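Local structure of regulator of nonsense transcripts 2 (4CEM) at residues E133-K136 and E137-T140; T248-L251 and K252-H255. The protein probably acts as an adaptor in nonsense-mediated mRNA decay, its first MIF4G domain being an all-helical module. All coordinates share one frame; numbering follows the deposited sequence.

Contact 1 of 2, residues E133-K136 and E137-T140; sequences EARK and EEKT
The carbonyl oxygen of Ala-134 takes the amide of Glu-138, one turn further on, with Glu-138 N 3.3 Å from Ala-134 O. The N-H...O angle is 155°, and the donor is tilted only slightly from the carbonyl plane. The turn before it is slacker, for Glu-137 N stays 3.9 Å from Glu-133 O, too far for the usual helical bond. Lys-136 N makes a weak bond to Glu-133 O. CB of Glu-138 lies beside the Ala-134 carbonyl. The backbone of Glu-138 is extended (psi 143°), which turns the chain away from the helix axis just after this bond. The contact thus covers the C-terminal end of helix 120-137, where it gives way to the loop leading to helix 143-158 within the all-helical MIF4G domain. One pair of side chains bridges helix and loop, three residues apart. With its CG anti to the backbone N, the Glu-138 side chain runs alongside that of Arg-135, both pointing the same way. The result is a long salt bridge, Arg-135 NH1 to Glu-138 OE1 at 3.7 Å, in which the guanidinium and carboxylate planes are steeply inclined to each other and the oxygen approaches obliquely. OE1 of Glu-138 also lies 4.0 Å from CA of Arg-135, close to the root of that side chain. On another side of the turn, Glu-133 and Glu-137 carry like charges, OE2 of Glu-133 being 6.4 Å from OE2 of Glu-137. Lys-136 lies nearer the first of them, with NZ 4.8 Å from Glu-133 OE2, and may partly offset its charge. The positive charges of Arg-135 and Lys-136, near the C-terminal end of the helix, would probably suit the negative end of its dipole.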
ATOM      1  N   GLU A 133       4.064  16.295   4.761  1.00 71.67           N
ATOM      2  CA  GLU A 133       3.857  17.747   4.838  1.00 72.50           C
ATOM      3  C   GLU A 133       4.019  18.332   3.440  1.00 73.64           C
ATOM      4  O   GLU A 133       3.083  18.900   2.887  1.00 72.15           O
ATOM      5  CB  GLU A 133       4.858  18.413   5.787  1.00 73.46           C
ATOM      6  CG  GLU A 133       4.218  19.389   6.745  1.00 76.42           C
ATOM      7  CD  GLU A 133       3.524  18.666   7.879  1.00 78.23           C
ATOM      8  OE1 GLU A 133       4.235  18.158   8.774  1.00 79.23           O
ATOM      9  OE2 GLU A 133       2.276  18.595   7.864  1.00 78.68           O
ATOM     10  N   ALA A 134       5.210  18.164   2.869  1.00 73.27           N
ATOM     11  CA  ALA A 134       5.520  18.680   1.538  1.00 73.45           C
ATOM     12  C   ALA A 134       4.417  18.379   0.523  1.00 76.38           C
ATOM     13  O   ALA A 134       4.093  19.223  -0.302  1.00 75.78           O
ATOM     14  CB  ALA A 134       6.845  18.117   1.054  1.00 68.74           C
ATOM     15  N   ARG A 135       3.843  17.179   0.590  1.00 84.31           N
ATOM     16  CA  ARG A 135       2.761  16.785  -0.315  1.00 90.34           C
ATOM     17  C   ARG A 135       1.515  17.641  -0.157  1.00 90.60           C
ATOM     18  O   ARG A 135       0.956  18.100  -1.147  1.00 88.81           O
ATOM     19  CB  ARG A 135       2.355  15.328  -0.087  1.00 98.02           C
ATOM     20  CG  ARG A 135       3.278  14.306  -0.722  1.00105.18           C
ATOM     21  CD  ARG A 135       2.512  13.060  -1.148  1.00111.80           C
ATOM     22  NE  ARG A 135       3.338  12.156  -1.946  1.00118.75           N
ATOM     23  CZ  ARG A 135       3.721  12.380  -3.204  1.00121.40           C
ATOM     24  NH1 ARG A 135       3.367  13.491  -3.850  1.00124.16           N
ATOM     25  NH2 ARG A 135       4.472  11.482  -3.824  1.00120.72           N
ATOM     26  N   LYS A 136       1.088  17.841   1.088  1.00 95.40           N
ATOM     27  CA  LYS A 136      -0.201  18.489   1.398  1.00 99.45           C
ATOM     28  C   LYS A 136      -0.445  19.858   0.737  1.00107.55           C
ATOM     29  O   LYS A 136      -1.598  20.214   0.482  1.00114.97           O
ATOM     30  CB  LYS A 136      -0.412  18.584   2.925  1.00 96.53           C
ATOM     31  CG  LYS A 136      -1.159  17.388   3.505  1.00 96.11           C
ATOM     32  CD  LYS A 136      -0.922  17.190   4.999  1.00 96.51           C
ATOM     33  CE  LYS A 136      -1.666  15.960   5.517  1.00 93.20           C
ATOM     34  NZ  LYS A 136      -0.962  15.247   6.622  1.00 86.09           N
ATOM     35  N   GLU A 137       0.617  20.618   0.459  1.00112.31           N
ATOM     36  CA  GLU A 137       0.477  21.948  -0.161  1.00110.77           C
ATOM     37  C   GLU A 137       1.123  22.083  -1.556  1.00109.69           C
ATOM     38  O   GLU A 137       0.808  23.017  -2.296  1.00108.49           O
ATOM     39  CB  GLU A 137       0.970  23.025   0.809  1.00111.59           C
ATOM     40  CG  GLU A 137      -0.060  23.331   1.891  1.00112.68           C
ATOM     41  CD  GLU A 137       0.550  23.768   3.209  1.00113.09           C
ATOM     42  OE1 GLU A 137       1.539  24.530   3.188  1.00115.42           O
ATOM     43  OE2 GLU A 137       0.026  23.359   4.270  1.00113.06           O
ATOM     44  N   GLU A 138       2.016  21.157  -1.905  1.00106.01           N
ATOM     45  CA  GLU A 138       2.362  20.905  -3.305  1.00102.29           C
ATOM     46  C   GLU A 138       1.090  20.422  -4.005  1.00102.09           C
ATOM     47  O   GLU A 138       0.287  19.700  -3.411  1.00101.12           O
ATOM     48  CB  GLU A 138       3.451  19.832  -3.398  1.00100.99           C
ATOM     49  CG  GLU A 138       3.724  19.281  -4.796  1.00 99.14           C
ATOM     50  CD  GLU A 138       3.665  17.761  -4.849  1.00 96.51           C
ATOM     51  OE1 GLU A 138       4.265  17.099  -3.971  1.00 94.31           O
ATOM     52  OE2 GLU A 138       3.005  17.227  -5.765  1.00 94.29           O
ATOM     53  N   LYS A 139       0.898  20.823  -5.257  1.00100.00           N
ATOM     54  CA  LYS A 139      -0.299  20.435  -5.999  1.00 98.33           C
ATOM     55  C   LYS A 139       0.054  19.621  -7.242  1.00 95.56           C
ATOM     56  O   LYS A 139       1.230  19.471  -7.581  1.00 90.39           O
ATOM     57  CB  LYS A 139      -1.159  21.667  -6.296  1.00 99.24           C
ATOM     58  CG  LYS A 139      -1.974  22.088  -5.075  1.00102.20           C
ATOM     59  CD  LYS A 139      -2.344  23.563  -5.071  1.00102.66           C
ATOM     60  CE  LYS A 139      -2.922  23.973  -3.724  1.00100.93           C
ATOM     61  NZ  LYS A 139      -3.223  25.430  -3.659  1.00100.69           N
ATOM     62  N   THR A 140      -0.984  19.097  -7.895  1.00 96.41           N
ATOM     63  CA  THR A 140      -0.890  17.937  -8.790  1.00 96.38           C
ATOM     64  C   THR A 140      -0.505  16.709  -7.970  1.00 99.74           C
ATOM     65  O   THR A 140       0.681  16.488  -7.691  1.00 97.86           O
ATOM     66  CB  THR A 140       0.106  18.111  -9.950  1.00 93.99           C
ATOM     67  OG1 THR A 140      -0.301  19.213 -10.761  1.00 93.60           O
ATOM     68  CG2 THR A 140       0.154  16.842 -10.809  1.00 92.57           C
TER

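Contact 2 of 2, residues T248-L251 and K252-H255; sequences TKHL and KRDH
His-250, Arg-253 and Asp-254 bring their polar ends together on one side of helix 230-259. A salt bridge joins neighbours, Arg-253 NH1 to Asp-254 OD1 at 3.2 Å. The same NH1 lies at the edge of the His-250 ring, in its plane and 3.5 Å from ND1, while CA of His-250 sits over one face of the guanidinium. The carboxylate of Asp-254 stands nearly upright to the ring (83° between planes), with OD2 3.3 Å from CE1 of His-250. CG of His-250 is anti to the backbone N (chi1 -175°), which carries the ring outward from the helix, where the side chains of Arg-253 and Asp-254 lean back to it. A methyl meets an ammonium group where the Lys-252 chain, bent at its end (chi4 82°), brings NZ to 3.5 Å from CG2 of Thr-248. Backbone bonds join each residue to the one four further on. Lys-252 N to Thr-248 O and Arg-253 N to Lys-249 O are both 3.0 Å long, whereas Asp-254 N to His-250 O and His-255 N to Leu-251 O are weak. Beyond the turn, His-250 lays its ring nearly parallel to that of His-186. Such i to i+4 bonding and side-chain spacing belong to a regular alpha-helix, here packed through His-250 and buried Leu-251 on helix 283-303 of the helical MIF4G domain.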
ATOM      1  N   THR A 248     -19.585   3.609  -3.457  1.00 68.05           N
ATOM      2  CA  THR A 248     -20.790   2.963  -3.965  1.00 68.88           C
ATOM      3  C   THR A 248     -21.857   4.004  -4.303  1.00 71.52           C
ATOM      4  O   THR A 248     -22.610   3.831  -5.262  1.00 72.04           O
ATOM      5  CB  THR A 248     -21.297   1.881  -2.987  1.00 70.05           C
ATOM      6  OG1 THR A 248     -20.824   0.606  -3.432  1.00 67.02           O
ATOM      7  CG2 THR A 248     -22.816   1.844  -2.910  1.00 71.01           C
ATOM      8  N   LYS A 249     -21.905   5.087  -3.531  1.00 74.31           N
ATOM      9  CA  LYS A 249     -22.655   6.282  -3.937  1.00 77.71           C
ATOM     10  C   LYS A 249     -22.235   6.726  -5.339  1.00 79.37           C
ATOM     11  O   LYS A 249     -23.068   6.857  -6.232  1.00 83.74           O
ATOM     12  CB  LYS A 249     -22.443   7.440  -2.954  1.00 77.38           C
ATOM     13  CG  LYS A 249     -23.588   7.670  -1.979  1.00 81.12           C
ATOM     14  CD  LYS A 249     -23.702   6.572  -0.928  1.00 82.37           C
ATOM     15  CE  LYS A 249     -24.540   7.032   0.258  1.00 82.31           C
ATOM     16  NZ  LYS A 249     -24.839   5.927   1.210  1.00 83.68           N
ATOM     17  N   HIS A 250     -20.935   6.939  -5.522  1.00 81.11           N
ATOM     18  CA  HIS A 250     -20.383   7.395  -6.799  1.00 85.47           C
ATOM     19  C   HIS A 250     -20.614   6.397  -7.914  1.00 88.64           C
ATOM     20  O   HIS A 250     -20.626   6.773  -9.088  1.00 93.36           O
ATOM     21  CB  HIS A 250     -18.895   7.730  -6.625  1.00 87.60           C
ATOM     22  CG  HIS A 250     -18.229   8.330  -7.854  1.00 90.53           C
ATOM     23  ND1 HIS A 250     -18.833   9.233  -8.645  1.00 94.39           N
ATOM     24  CD2 HIS A 250     -16.947   8.142  -8.381  1.00 92.82           C
ATOM     25  CE1 HIS A 250     -17.994   9.588  -9.643  1.00 95.97           C
ATOM     26  NE2 HIS A 250     -16.843   8.920  -9.477  1.00 92.85           N
ATOM     27  N   LEU A 251     -20.816   5.123  -7.574  1.00 86.76           N
ATOM     28  CA  LEU A 251     -21.157   4.109  -8.579  1.00 85.22           C
ATOM     29  C   LEU A 251     -22.626   4.197  -9.001  1.00 84.79           C
ATOM     30  O   LEU A 251     -22.945   4.035 -10.184  1.00 81.56           O
ATOM     31  CB  LEU A 251     -20.855   2.700  -8.061  1.00 84.30           C
ATOM     32  CG  LEU A 251     -21.003   1.575  -9.094  1.00 82.06           C
ATOM     33  CD1 LEU A 251     -19.881   1.636 -10.117  1.00 83.20           C
ATOM     34  CD2 LEU A 251     -21.035   0.214  -8.417  1.00 84.97           C
ATOM     35  N   LYS A 252     -23.513   4.428  -8.030  1.00 83.76           N
ATOM     36  CA  LYS A 252     -24.945   4.566  -8.309  1.00 83.15           C
ATOM     37  C   LYS A 252     -25.206   5.811  -9.143  1.00 83.67           C
ATOM     38  O   LYS A 252     -25.771   5.721 -10.230  1.00 83.09           O
ATOM     39  CB  LYS A 252     -25.775   4.629  -7.020  1.00 82.03           C
ATOM     40  CG  LYS A 252     -25.938   3.298  -6.303  1.00 80.86           C
ATOM     41  CD  LYS A 252     -27.122   3.335  -5.347  1.00 82.58           C
ATOM     42  CE  LYS A 252     -26.998   2.311  -4.225  1.00 81.61           C
ATOM     43  NZ  LYS A 252     -26.135   2.794  -3.109  1.00 82.49           N
ATOM     44  N   ARG A 253     -24.787   6.967  -8.635  1.00 86.63           N
ATOM     45  CA  ARG A 253     -24.895   8.215  -9.392  1.00 86.90           C
ATOM     46  C   ARG A 253     -24.539   7.984 -10.858  1.00 85.90           C
ATOM     47  O   ARG A 253     -25.357   8.217 -11.745  1.00 89.68           O
ATOM     48  CB  ARG A 253     -23.991   9.310  -8.810  1.00 87.88           C
ATOM     49  CG  ARG A 253     -24.686  10.281  -7.866  1.00 88.93           C
ATOM     50  CD  ARG A 253     -24.071  11.676  -7.929  1.00 93.04           C
ATOM     51  NE  ARG A 253     -22.760  11.770  -7.272  1.00 95.88           N
ATOM     52  CZ  ARG A 253     -21.568  11.689  -7.875  1.00 98.77           C
ATOM     53  NH1 ARG A 253     -21.457  11.496  -9.189  1.00 97.70           N
ATOM     54  NH2 ARG A 253     -20.458  11.801  -7.146  1.00102.22           N
ATOM     55  N   ASP A 254     -23.330   7.493 -11.102  1.00 83.82           N
ATOM     56  CA  ASP A 254     -22.848   7.290 -12.464  1.00 85.07           C
ATOM     57  C   ASP A 254     -23.611   6.208 -13.237  1.00 86.54           C
ATOM     58  O   ASP A 254     -23.539   6.174 -14.463  1.00 87.86           O
ATOM     59  CB  ASP A 254     -21.348   6.983 -12.466  1.00 85.75           C
ATOM     60  CG  ASP A 254     -20.516   8.153 -11.975  1.00 87.81           C
ATOM     61  OD1 ASP A 254     -21.029   8.941 -11.150  1.00 89.32           O
ATOM     62  OD2 ASP A 254     -19.355   8.292 -12.414  1.00 87.83           O
ATOM     63  N   HIS A 255     -24.330   5.329 -12.542  1.00 87.41           N
ATOM     64  CA  HIS A 255     -25.224   4.386 -13.224  1.00 89.90           C
ATOM     65  C   HIS A 255     -26.429   5.113 -13.765  1.00 92.73           C
ATOM     66  O   HIS A 255     -26.729   5.024 -14.956  1.00 92.99           O
ATOM     67  CB  HIS A 255     -25.651   3.243 -12.300  1.00 87.84           C
ATOM     68  CG  HIS A 255     -26.327   2.092 -13.023  1.00 87.71           C
ATOM     69  ND1 HIS A 255     -25.938   1.360 -14.148  1.00 85.69           N
ATOM     70  CD2 HIS A 255     -27.515   1.589 -12.635  1.00 84.82           C
ATOM     71  CE1 HIS A 255     -26.901   0.443 -14.386  1.00 84.30           C
ATOM     72  NE2 HIS A 255     -27.868   0.582 -13.462  1.00 83.58           N
TER

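Contacts 1 and 2 are both local, and both lie at the surface of the same all-helical MIF4G domain, their centres 29 Å apart and without touching. They share no helix: residues 133-140 cover the end of helix 120-137, residues 248-255 an inner part of helix 230-259. The backbone bonding follows from this. At the helix end one backbone bond crosses to the loop; within the continuous helix four successive ones form, two of them weak. The side chains differ too: a long salt bridge joins mostly exposed residues in contact 1, whereas in contact 2 a histidine enters the charged group. Contact 2 alone includes a buried residue, Leu-251, which packs against another helix.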